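Local coordinates for protein mannan endo-1,6-alpha-mannosidase (Chaetomium thermophilum, PDB 6RY0) that probably acts as a transglycosidase that transfers GPI-anchored glycoproteins into the fungal cell wall and is classed as a mannan endo-1,6-alpha-mannosidase, at residues A161-Q166 against A200-L205; E238-Y243 against D288-G293; G311-C316 against P381-T386. All blocks are in the same frame, centred on the assembly; numbering follows the deposited sequence.

How the contacts relate
The three contacts follow one another along a single, largely helical family 76 chain. Contact 1 packs two helices in the buried interior, and contact 2 ties a loop to helix 281-298 nearer the periphery. Their centres lie 22 Å apart and their nearest atoms about 6 Å. Helix 261-278 links them, because its L267 touches A200 and F203 as well as V242 and L290. Contact 3 lies across the centre of the chain from contact 1, 31 Å away between centres, and carries the bound calcium ion on H385. Q166 of contact 1 lies about 8 Å, between side chains, from D129, which binds a second calcium in a structure of this protein; none is modelled there here.

Contact 1 of 3, residues A161-Q166 against A200-L205; sequences AVWTTQ and ACFFDL
W163 and F202 meet as an offset stack between helices 155-167 and 196-213, whose local axes approach to 10.0 Å and cross at -125°. This is helix-helix packing in the (alpha/alpha)-barrel-type scaffold of family 76, and all the touching residues are buried. The five-membered ring of the indole and the phenyl ring have centroids 4.7 Å apart, with their planes inclined by 27°. The phenyl does not lie centrally on the indole: CE1 of F202 sits over one face near the rim, 3.3 Å from W163 NE1. Both residues hold CG anti to the backbone N, which swings each ring off its helix toward the other. Y218 and W221 meet the indole edge-to-face.

Q166 comes alongside F202 in the reverse sense. Its extended chain carries OE1 to 3.3 Å from F202 CB, and its CB lies against F202 CD1, with amide and ring planes steeply inclined. The amide suits this place because its aliphatic part packs on the phenyl while NE2 binds Q130. Beside the ring pair, branched V162 and L205 cross at about a right angle, CG1 of the valine 3.7 Å from CD1 of the leucine.

A water bridges polar groups of the two helices. It lies in the indole plane and accepts from W163 NE1 at 3.0 Å, donates to F202 O at 2.8 Å, and rests over the centre of the phenyl face. Although no direct hydrogen bond joins the two segments, the indole N-H is thus satisfied, and the water probably helps to fix the rotation of the indole while dispersion between rings and methyls supplies the cohesion.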
loop_
_atom_site.group_PDB
_atom_site.type_symbol
_atom_site.label_atom_id
_atom_site.label_comp_id
_atom_site.label_asym_id
_atom_site.label_seq_id
_atom_site.Cartn_x
_atom_site.Cartn_y
_atom_site.Cartn_z
ATOM N N ALA A 161 -12.998 9.704 -4.544
ATOM C CA ALA A 161 -14.185 8.859 -4.491
ATOM C C ALA A 161 -14.032 7.758 -3.459
ATOM O O ALA A 161 -14.947 7.492 -2.689
ATOM C CB ALA A 161 -14.466 8.265 -5.851
ATOM N N VAL A 162 -12.871 7.118 -3.439
ATOM C CA VAL A 162 -12.617 6.112 -2.412
ATOM C C VAL A 162 -12.749 6.718 -1.028
ATOM O O VAL A 162 -13.468 6.191 -0.177
ATOM C CB VAL A 162 -11.256 5.407 -2.620
ATOM C CG1 VAL A 162 -10.943 4.523 -1.428
ATOM C CG2 VAL A 162 -11.270 4.622 -3.919
ATOM N N TRP A 163 -12.070 7.829 -0.793
ATOM C CA TRP A 163 -12.100 8.452 0.510
ATOM C C TRP A 163 -13.537 8.823 0.905
ATOM O O TRP A 163 -13.962 8.602 2.034
ATOM C CB TRP A 163 -11.176 9.686 0.511
ATOM C CG TRP A 163 -11.153 10.385 1.857
ATOM C CD1 TRP A 163 -10.310 10.129 2.896
ATOM C CD2 TRP A 163 -12.041 11.391 2.298
ATOM N NE1 TRP A 163 -10.627 10.909 3.961
ATOM C CE2 TRP A 163 -11.701 11.690 3.624
ATOM C CE3 TRP A 163 -13.095 12.092 1.688
ATOM C CZ2 TRP A 163 -12.394 12.644 4.363
ATOM C CZ3 TRP A 163 -13.774 13.027 2.398
ATOM C CH2 TRP A 163 -13.436 13.294 3.733
ATOM N N THR A 164 -14.284 9.419 -0.039
ATOM C CA THR A 164 -15.632 9.862 0.255
ATOM C C THR A 164 -16.527 8.682 0.628
ATOM O O THR A 164 -17.304 8.758 1.595
ATOM C CB THR A 164 -16.199 10.655 -0.929
ATOM O OG1 THR A 164 -15.459 11.867 -1.086
ATOM C CG2 THR A 164 -17.662 10.991 -0.677
ATOM N N THR A 165 -16.453 7.581 -0.102
ATOM C CA THR A 165 -17.239 6.417 0.242
ATOM C C THR A 165 -16.837 5.865 1.594
ATOM O O THR A 165 -17.694 5.337 2.329
ATOM C CB THR A 165 -17.208 5.321 -0.833
ATOM O OG1 THR A 165 -15.902 4.750 -0.933
ATOM C CG2 THR A 165 -17.728 5.804 -2.175
ATOM N N GLN A 166 -15.569 5.970 1.955
ATOM C CA GLN A 166 -15.085 5.503 3.254
ATOM C C GLN A 166 -15.495 6.415 4.393
ATOM O O GLN A 166 -15.586 5.962 5.526
ATOM C CB GLN A 166 -13.563 5.271 3.215
ATOM C CG GLN A 166 -13.228 4.083 2.368
ATOM C CD GLN A 166 -11.812 3.676 2.357
ATOM O OE1 GLN A 166 -10.974 4.325 2.949
ATOM N NE2 GLN A 166 -11.540 2.551 1.720
ATOM N N ALA A 200 -6.190 2.416 8.652
ATOM C CA ALA A 200 -4.932 2.986 8.191
ATOM C C ALA A 200 -5.029 3.457 6.742
ATOM O O ALA A 200 -4.474 4.490 6.410
ATOM C CB ALA A 200 -3.814 1.973 8.368
ATOM N N CYS A 201 -5.701 2.690 5.891
ATOM C CA CYS A 201 -5.873 3.122 4.501
ATOM C C CYS A 201 -6.677 4.417 4.452
ATOM O O CYS A 201 -6.337 5.347 3.709
ATOM C CB CYS A 201 -6.581 2.039 3.676
ATOM S SG CYS A 201 -5.618 0.548 3.341
ATOM N N PHE A 202 -7.769 4.478 5.202
ATOM C CA PHE A 202 -8.600 5.681 5.209
ATOM C C PHE A 202 -7.849 6.887 5.770
ATOM O O PHE A 202 -7.920 7.991 5.238
ATOM C CB PHE A 202 -9.903 5.362 5.946
ATOM C CG PHE A 202 -10.867 6.512 6.061
ATOM C CD1 PHE A 202 -11.314 7.208 4.959
ATOM C CD2 PHE A 202 -11.367 6.878 7.289
ATOM C CE1 PHE A 202 -12.235 8.233 5.070
ATOM C CE2 PHE A 202 -12.292 7.910 7.391
ATOM C CZ PHE A 202 -12.704 8.597 6.309
ATOM N N PHE A 203 -7.083 6.656 6.853
ATOM C CA PHE A 203 -6.227 7.663 7.440
ATOM C C PHE A 203 -5.217 8.182 6.420
ATOM O O PHE A 203 -5.056 9.382 6.234
ATOM C CB PHE A 203 -5.509 7.056 8.644
ATOM C CG PHE A 203 -4.365 7.888 9.154
ATOM C CD1 PHE A 203 -4.581 9.159 9.668
ATOM C CD2 PHE A 203 -3.065 7.419 9.118
ATOM C CE1 PHE A 203 -3.533 9.942 10.095
ATOM C CE2 PHE A 203 -1.998 8.183 9.562
ATOM C CZ PHE A 203 -2.238 9.449 10.042
ATOM N N ASP A 204 -4.485 7.250 5.801
ATOM C CA ASP A 204 -3.446 7.638 4.858
ATOM C C ASP A 204 -4.024 8.423 3.689
ATOM O O ASP A 204 -3.470 9.431 3.269
ATOM C CB ASP A 204 -2.757 6.340 4.348
ATOM C CG ASP A 204 -1.547 6.621 3.504
ATOM O OD1 ASP A 204 -0.569 7.168 4.096
ATOM O OD2 ASP A 204 -1.546 6.256 2.303
ATOM N N LEU A 205 -5.152 7.969 3.140
ATOM C CA LEU A 205 -5.812 8.706 2.053
ATOM C C LEU A 205 -6.207 10.086 2.482
ATOM O O LEU A 205 -6.048 11.049 1.725
ATOM C CB LEU A 205 -7.076 7.997 1.555
ATOM C CG LEU A 205 -6.775 6.836 0.624
ATOM C CD1 LEU A 205 -8.009 6.019 0.345
ATOM C CD2 LEU A 205 -6.159 7.289 -0.701
HETATM O O HOH W 1 -9.415 10.008 6.541
#

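Contact 2 of 3, residues E238-Y243 against D288-G293; sequences ETWAVY and DNLLTG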
loop_
_atom_site.group_PDB
_atom_site.type_symbol
_atom_site.label_atom_id
_atom_site.label_comp_id
_atom_site.label_asym_id
_atom_site.label_seq_id
_atom_site.Cartn_x
_atom_site.Cartn_y
_atom_site.Cartn_z
ATOM N N GLU A 238 2.395 2.458 25.047
ATOM C CA GLU A 238 3.721 2.395 25.626
ATOM C C GLU A 238 4.794 2.219 24.557
ATOM O O GLU A 238 5.796 2.920 24.528
ATOM C CB GLU A 238 3.793 1.256 26.655
ATOM C CG GLU A 238 5.207 1.016 27.186
ATOM C CD GLU A 238 5.351 -0.256 28.021
ATOM O OE1 GLU A 238 4.358 -1.001 28.232
ATOM O OE2 GLU A 238 6.477 -0.536 28.456
ATOM N N THR A 239 4.590 1.258 23.672
ATOM C CA THR A 239 5.651 0.837 22.741
ATOM C C THR A 239 5.450 1.319 21.307
ATOM O O THR A 239 6.382 1.212 20.501
ATOM C CB THR A 239 5.775 -0.694 22.688
ATOM O OG1 THR A 239 4.594 -1.177 22.026
ATOM C CG2 THR A 239 5.893 -1.288 24.082
ATOM N N TRP A 240 4.254 1.767 20.970
ATOM C CA TRP A 240 3.933 2.172 19.610
ATOM C C TRP A 240 4.024 1.036 18.604
ATOM O O TRP A 240 4.020 1.286 17.399
ATOM C CB TRP A 240 4.681 3.440 19.182
ATOM C CG TRP A 240 4.132 4.634 19.912
ATOM C CD1 TRP A 240 4.226 4.930 21.245
ATOM C CD2 TRP A 240 3.281 5.640 19.370
ATOM N NE1 TRP A 240 3.516 6.062 21.545
ATOM C CE2 TRP A 240 2.934 6.518 20.407
ATOM C CE3 TRP A 240 2.775 5.885 18.098
ATOM C CZ2 TRP A 240 2.120 7.635 20.207
ATOM C CZ3 TRP A 240 1.954 6.987 17.914
ATOM C CH2 TRP A 240 1.650 7.842 18.963
ATOM N N ALA A 241 4.014 -0.204 19.079
ATOM C CA ALA A 241 3.628 -1.318 18.243
ATOM C C ALA A 241 2.233 -1.079 17.680
ATOM O O ALA A 241 1.414 -0.404 18.298
ATOM C CB ALA A 241 3.624 -2.601 19.053
ATOM N N VAL A 242 1.962 -1.679 16.528
ATOM C CA VAL A 242 0.684 -1.514 15.852
ATOM C C VAL A 242 0.077 -2.882 15.586
ATOM O O VAL A 242 0.588 -3.685 14.780
ATOM C CB VAL A 242 0.823 -0.685 14.567
ATOM C CG1 VAL A 242 -0.544 -0.537 13.888
ATOM C CG2 VAL A 242 1.419 0.689 14.876
ATOM N N TYR A 243 -0.970 -3.183 16.338
ATOM C CA TYR A 243 -1.632 -4.467 16.333
ATOM C C TYR A 243 -2.657 -4.555 15.189
ATOM O O TYR A 243 -2.842 -3.622 14.426
ATOM C CB TYR A 243 -2.299 -4.670 17.703
ATOM C CG TYR A 243 -1.313 -4.543 18.854
ATOM C CD1 TYR A 243 -0.134 -5.260 18.862
ATOM C CD2 TYR A 243 -1.575 -3.681 19.901
ATOM C CE1 TYR A 243 0.761 -5.137 19.906
ATOM C CE2 TYR A 243 -0.689 -3.542 20.945
ATOM C CZ TYR A 243 0.501 -4.279 20.944
ATOM O OH TYR A 243 1.425 -4.185 21.966
ATOM N N ASP A 288 7.907 10.095 14.873
ATOM C CA ASP A 288 9.120 9.606 15.525
ATOM C C ASP A 288 8.839 8.338 16.328
ATOM O O ASP A 288 9.639 7.405 16.306
ATOM C CB ASP A 288 9.687 10.703 16.422
ATOM C CG ASP A 288 10.232 11.884 15.636
ATOM O OD1 ASP A 288 10.463 11.746 14.419
ATOM O OD2 ASP A 288 10.467 12.930 16.281
ATOM N N ASN A 289 7.715 8.296 17.035
ATOM C CA ASN A 289 7.351 7.121 17.819
ATOM C C ASN A 289 7.039 5.919 16.942
ATOM O O ASN A 289 7.497 4.813 17.234
ATOM C CB ASN A 289 6.180 7.440 18.741
ATOM C CG ASN A 289 6.595 8.208 19.982
ATOM O OD1 ASN A 289 7.681 8.018 20.496
ATOM N ND2 ASN A 289 5.720 9.045 20.477
ATOM N N LEU A 290 6.263 6.123 15.877
ATOM C CA LEU A 290 5.976 5.030 14.977
ATOM C C LEU A 290 7.267 4.509 14.347
ATOM O O LEU A 290 7.452 3.295 14.217
ATOM C CB LEU A 290 5.006 5.461 13.881
ATOM C CG LEU A 290 3.564 5.631 14.364
ATOM C CD1 LEU A 290 2.763 6.463 13.378
ATOM C CD2 LEU A 290 2.872 4.284 14.618
ATOM N N LEU A 291 8.148 5.404 13.938
ATOM C CA LEU A 291 9.412 5.013 13.314
ATOM C C LEU A 291 10.287 4.230 14.285
ATOM O O LEU A 291 10.873 3.203 13.930
ATOM C CB LEU A 291 10.122 6.248 12.805
ATOM C CG LEU A 291 11.473 6.015 12.120
ATOM C CD1 LEU A 291 11.405 4.960 11.010
ATOM C CD2 LEU A 291 12.028 7.327 11.603
ATOM N N THR A 292 10.395 4.701 15.524
ATOM C CA THR A 292 11.153 3.967 16.528
ATOM C C THR A 292 10.634 2.538 16.643
ATOM O O THR A 292 11.404 1.578 16.657
ATOM C CB THR A 292 11.107 4.681 17.876
ATOM O OG1 THR A 292 11.752 5.948 17.722
ATOM C CG2 THR A 292 11.760 3.907 18.997
ATOM N N GLY A 293 9.318 2.393 16.714
ATOM C CA GLY A 293 8.733 1.076 16.817
ATOM C C GLY A 293 9.045 0.199 15.612
ATOM O O GLY A 293 9.363 -0.990 15.779
HETATM O O HOH W 2 5.682 1.199 15.192
#
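A water held between W240 and L290 gives one hydrogen to each backbone carbonyl, to W240 O at 2.8 Å and to L290 O at 2.9 Å. It bridges the 238-243 loop to a helix turn where no direct hydrogen bond crosses. The carbonyls of the loop approach beside G293, and glycine suits this place because a CB here would crowd W240 O; the CA of G293 is 5.7 Å from the CA of W240. The neighbouring carbonyl, T239 O, is bound by R296 further along the same helix.

Next to the bridging water the indole of W240 lies on N289. CB of the asparagine sits 3.6 Å from the centroid of the five-membered ring and 18° off its normal, a CH-pi contact over the face. With CG beside its own backbone N (chi1 -78°), N289 runs its amide along the indole, so ND2 comes near CE2 and NE1 while the two planes stay 34° apart.

The contact belongs to the predominantly helical scaffold of family 76, an alpha/alpha-barrel type of fold, and joins the loop after helix 216-231 to helix 281-298. An ST turn shapes the loop: T239 OG1 accepts from A241 N at 3.2 Å, nearly straight. Threonine suits this role because its short side chain places OG1 within reach of the N-H two residues ahead.

L290 approaches W240 at the edge rather than the face, with CD2 in the indole plane and CG 3.8 Å from CE3. The same CD2 methyl reaches CG2 of V242 at 3.9 Å, and both aliphatic residues also touch L267 of helix 261-278. The ring of Y230 also meets the indole.

Contact 3 of 3, residues G311-C316 against P381-T386; sequences GRQGAC and PSVDHT. With CA (calcium ion), chain C.
Q313 touches V383 where two loops of the helical family 76 fold meet at the calcium site: a disulfide-tied one after strand 303-304 and one before helix 389-401. The glutamine chain is extended beyond CG and crosses the valine obliquely, its OE1 lying 3.9 Å from V383 CG1. The positive phi of G314 (88°) suits glycine, since a CB would jam against the carbonyl O of Q313. One CA-H of G314 contacts V383 O, CA to O 3.5 Å. G314 N gives a weak, bent hydrogen bond to D384 OD1 at 2.9 Å. G314 O is joined to H385 NE2 by a water lying in the imidazole plane.

Beyond A315, C316 is bonded to C309, which ties the loop to its earlier part. C316 O accepts a hydrogen from a second water that also donates to D384 OD1, here at 2.8 Å. The aspartate suits this buried place, for OD1 serves the loop and water while OD2 binds Y372 OH; this probably fixes the carboxylate's rotation. H385 binds calcium through its backbone, not its ring: four waters and D73 OD1 complete the six oxygens around the ion, and H385 O lies 2.5 Å from it.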
loop_
_atom_site.group_PDB
_atom_site.type_symbol
_atom_site.label_atom_id
_atom_site.label_comp_id
_atom_site.label_asym_id
_atom_site.label_seq_id
_atom_site.Cartn_x
_atom_site.Cartn_y
_atom_site.Cartn_z
ATOM N N GLY A 311 9.268 -16.364 10.341
ATOM C CA GLY A 311 10.194 -17.138 11.146
ATOM C C GLY A 311 10.399 -18.565 10.746
ATOM O O GLY A 311 11.391 -19.216 11.154
ATOM N N ARG A 312 9.436 -19.093 10.006
ATOM C CA ARG A 312 9.639 -20.379 9.368
ATOM C C ARG A 312 9.008 -20.295 7.989
ATOM O O ARG A 312 8.223 -19.409 7.699
ATOM C CB ARG A 312 9.038 -21.487 10.201
ATOM C CG ARG A 312 7.546 -21.360 10.361
ATOM C CD ARG A 312 7.027 -22.363 11.392
ATOM N NE ARG A 312 5.716 -21.948 11.869
ATOM C CZ ARG A 312 4.571 -22.235 11.260
ATOM N NH1 ARG A 312 4.563 -22.974 10.159
ATOM N NH2 ARG A 312 3.425 -21.790 11.760
ATOM N N GLN A 313 9.358 -21.222 7.138
ATOM C CA GLN A 313 8.769 -21.303 5.818
ATOM C C GLN A 313 7.394 -21.913 5.866
ATOM O O GLN A 313 7.123 -22.781 6.692
ATOM C CB GLN A 313 9.635 -22.163 4.920
ATOM C CG GLN A 313 10.981 -21.531 4.684
ATOM C CD GLN A 313 11.938 -22.430 3.925
ATOM O OE1 GLN A 313 11.541 -23.413 3.282
ATOM N NE2 GLN A 313 13.196 -22.062 3.951
ATOM N N GLY A 314 6.550 -21.512 4.920
ATOM C CA GLY A 314 5.252 -22.124 4.764
ATOM C C GLY A 314 4.135 -21.512 5.587
ATOM O O GLY A 314 3.088 -22.160 5.778
ATOM N N ALA A 315 4.360 -20.334 6.157
ATOM C CA ALA A 315 3.342 -19.670 6.965
ATOM C C ALA A 315 2.793 -18.387 6.325
ATOM O O ALA A 315 1.636 -18.061 6.521
ATOM C CB ALA A 315 3.889 -19.346 8.341
ATOM N N CYS A 316 3.611 -17.633 5.619
ATOM C CA CYS A 316 3.114 -16.366 5.073
ATOM C C CYS A 316 2.119 -16.579 3.938
ATOM O O CYS A 316 2.387 -17.364 3.032
ATOM C CB CYS A 316 4.281 -15.514 4.602
ATOM S SG CYS A 316 5.487 -14.994 5.895
ATOM N N PRO A 381 9.483 -19.758 -3.959
ATOM C CA PRO A 381 8.127 -19.335 -3.597
ATOM C C PRO A 381 7.106 -20.449 -3.502
ATOM O O PRO A 381 6.094 -20.262 -2.828
ATOM C CB PRO A 381 7.773 -18.310 -4.684
ATOM C CG PRO A 381 9.117 -17.712 -5.019
ATOM C CD PRO A 381 10.086 -18.861 -4.963
ATOM N N SER A 382 7.365 -21.605 -4.077
ATOM C CA SER A 382 6.421 -22.702 -3.957
ATOM C C SER A 382 6.255 -23.128 -2.481
ATOM O O SER A 382 5.201 -23.683 -2.147
ATOM C CB SER A 382 6.908 -23.879 -4.798
ATOM O OG SER A 382 8.096 -24.437 -4.244
ATOM N N VAL A 383 7.216 -22.823 -1.607
ATOM C CA VAL A 383 7.062 -23.196 -0.214
ATOM C C VAL A 383 5.899 -22.458 0.415
ATOM O O VAL A 383 5.294 -22.957 1.382
ATOM C CB VAL A 383 8.357 -22.991 0.643
ATOM C CG1 VAL A 383 9.501 -23.763 0.025
ATOM C CG2 VAL A 383 8.669 -21.517 0.928
ATOM N N ASP A 384 5.592 -21.269 -0.110
ATOM C CA ASP A 384 4.457 -20.493 0.368
ATOM C C ASP A 384 3.280 -20.540 -0.600
ATOM O O ASP A 384 2.357 -19.747 -0.508
ATOM C CB ASP A 384 4.888 -19.081 0.720
ATOM C CG ASP A 384 5.830 -19.059 1.907
ATOM O OD1 ASP A 384 5.544 -19.713 2.926
ATOM O OD2 ASP A 384 6.886 -18.396 1.824
ATOM N N HIS A 385 3.302 -21.516 -1.507
ATOM C CA HIS A 385 2.124 -21.897 -2.287
ATOM C C HIS A 385 1.659 -20.838 -3.264
ATOM O O HIS A 385 0.469 -20.779 -3.583
ATOM C CB HIS A 385 0.962 -22.308 -1.365
ATOM C CG HIS A 385 1.390 -23.184 -0.252
ATOM N ND1 HIS A 385 1.708 -24.507 -0.451
ATOM C CD2 HIS A 385 1.656 -22.921 1.047
ATOM C CE1 HIS A 385 2.108 -25.041 0.692
ATOM N NE2 HIS A 385 2.086 -24.098 1.618
ATOM N N THR A 386 2.585 -20.045 -3.794
ATOM C CA THR A 386 2.278 -19.144 -4.889
ATOM C C THR A 386 3.374 -19.218 -5.927
ATOM O O THR A 386 4.470 -19.736 -5.678
ATOM C CB THR A 386 2.088 -17.652 -4.469
ATOM O OG1 THR A 386 3.347 -16.980 -4.461
ATOM C CG2 THR A 386 1.366 -17.493 -3.166
HETATM CA CA CA C . -1.581 -21.389 -4.795
HETATM O O HOH W 3 2.649 -24.405 4.318
HETATM O O HOH W 4 2.811 -20.076 3.248
HETATM O O HOH W 5 -3.799 -20.537 -4.673
HETATM O O HOH W 6 -2.640 -21.842 -6.987
HETATM O O HOH W 7 -0.123 -22.438 -6.163
HETATM O O HOH W 8 -2.239 -20.418 -3.080
#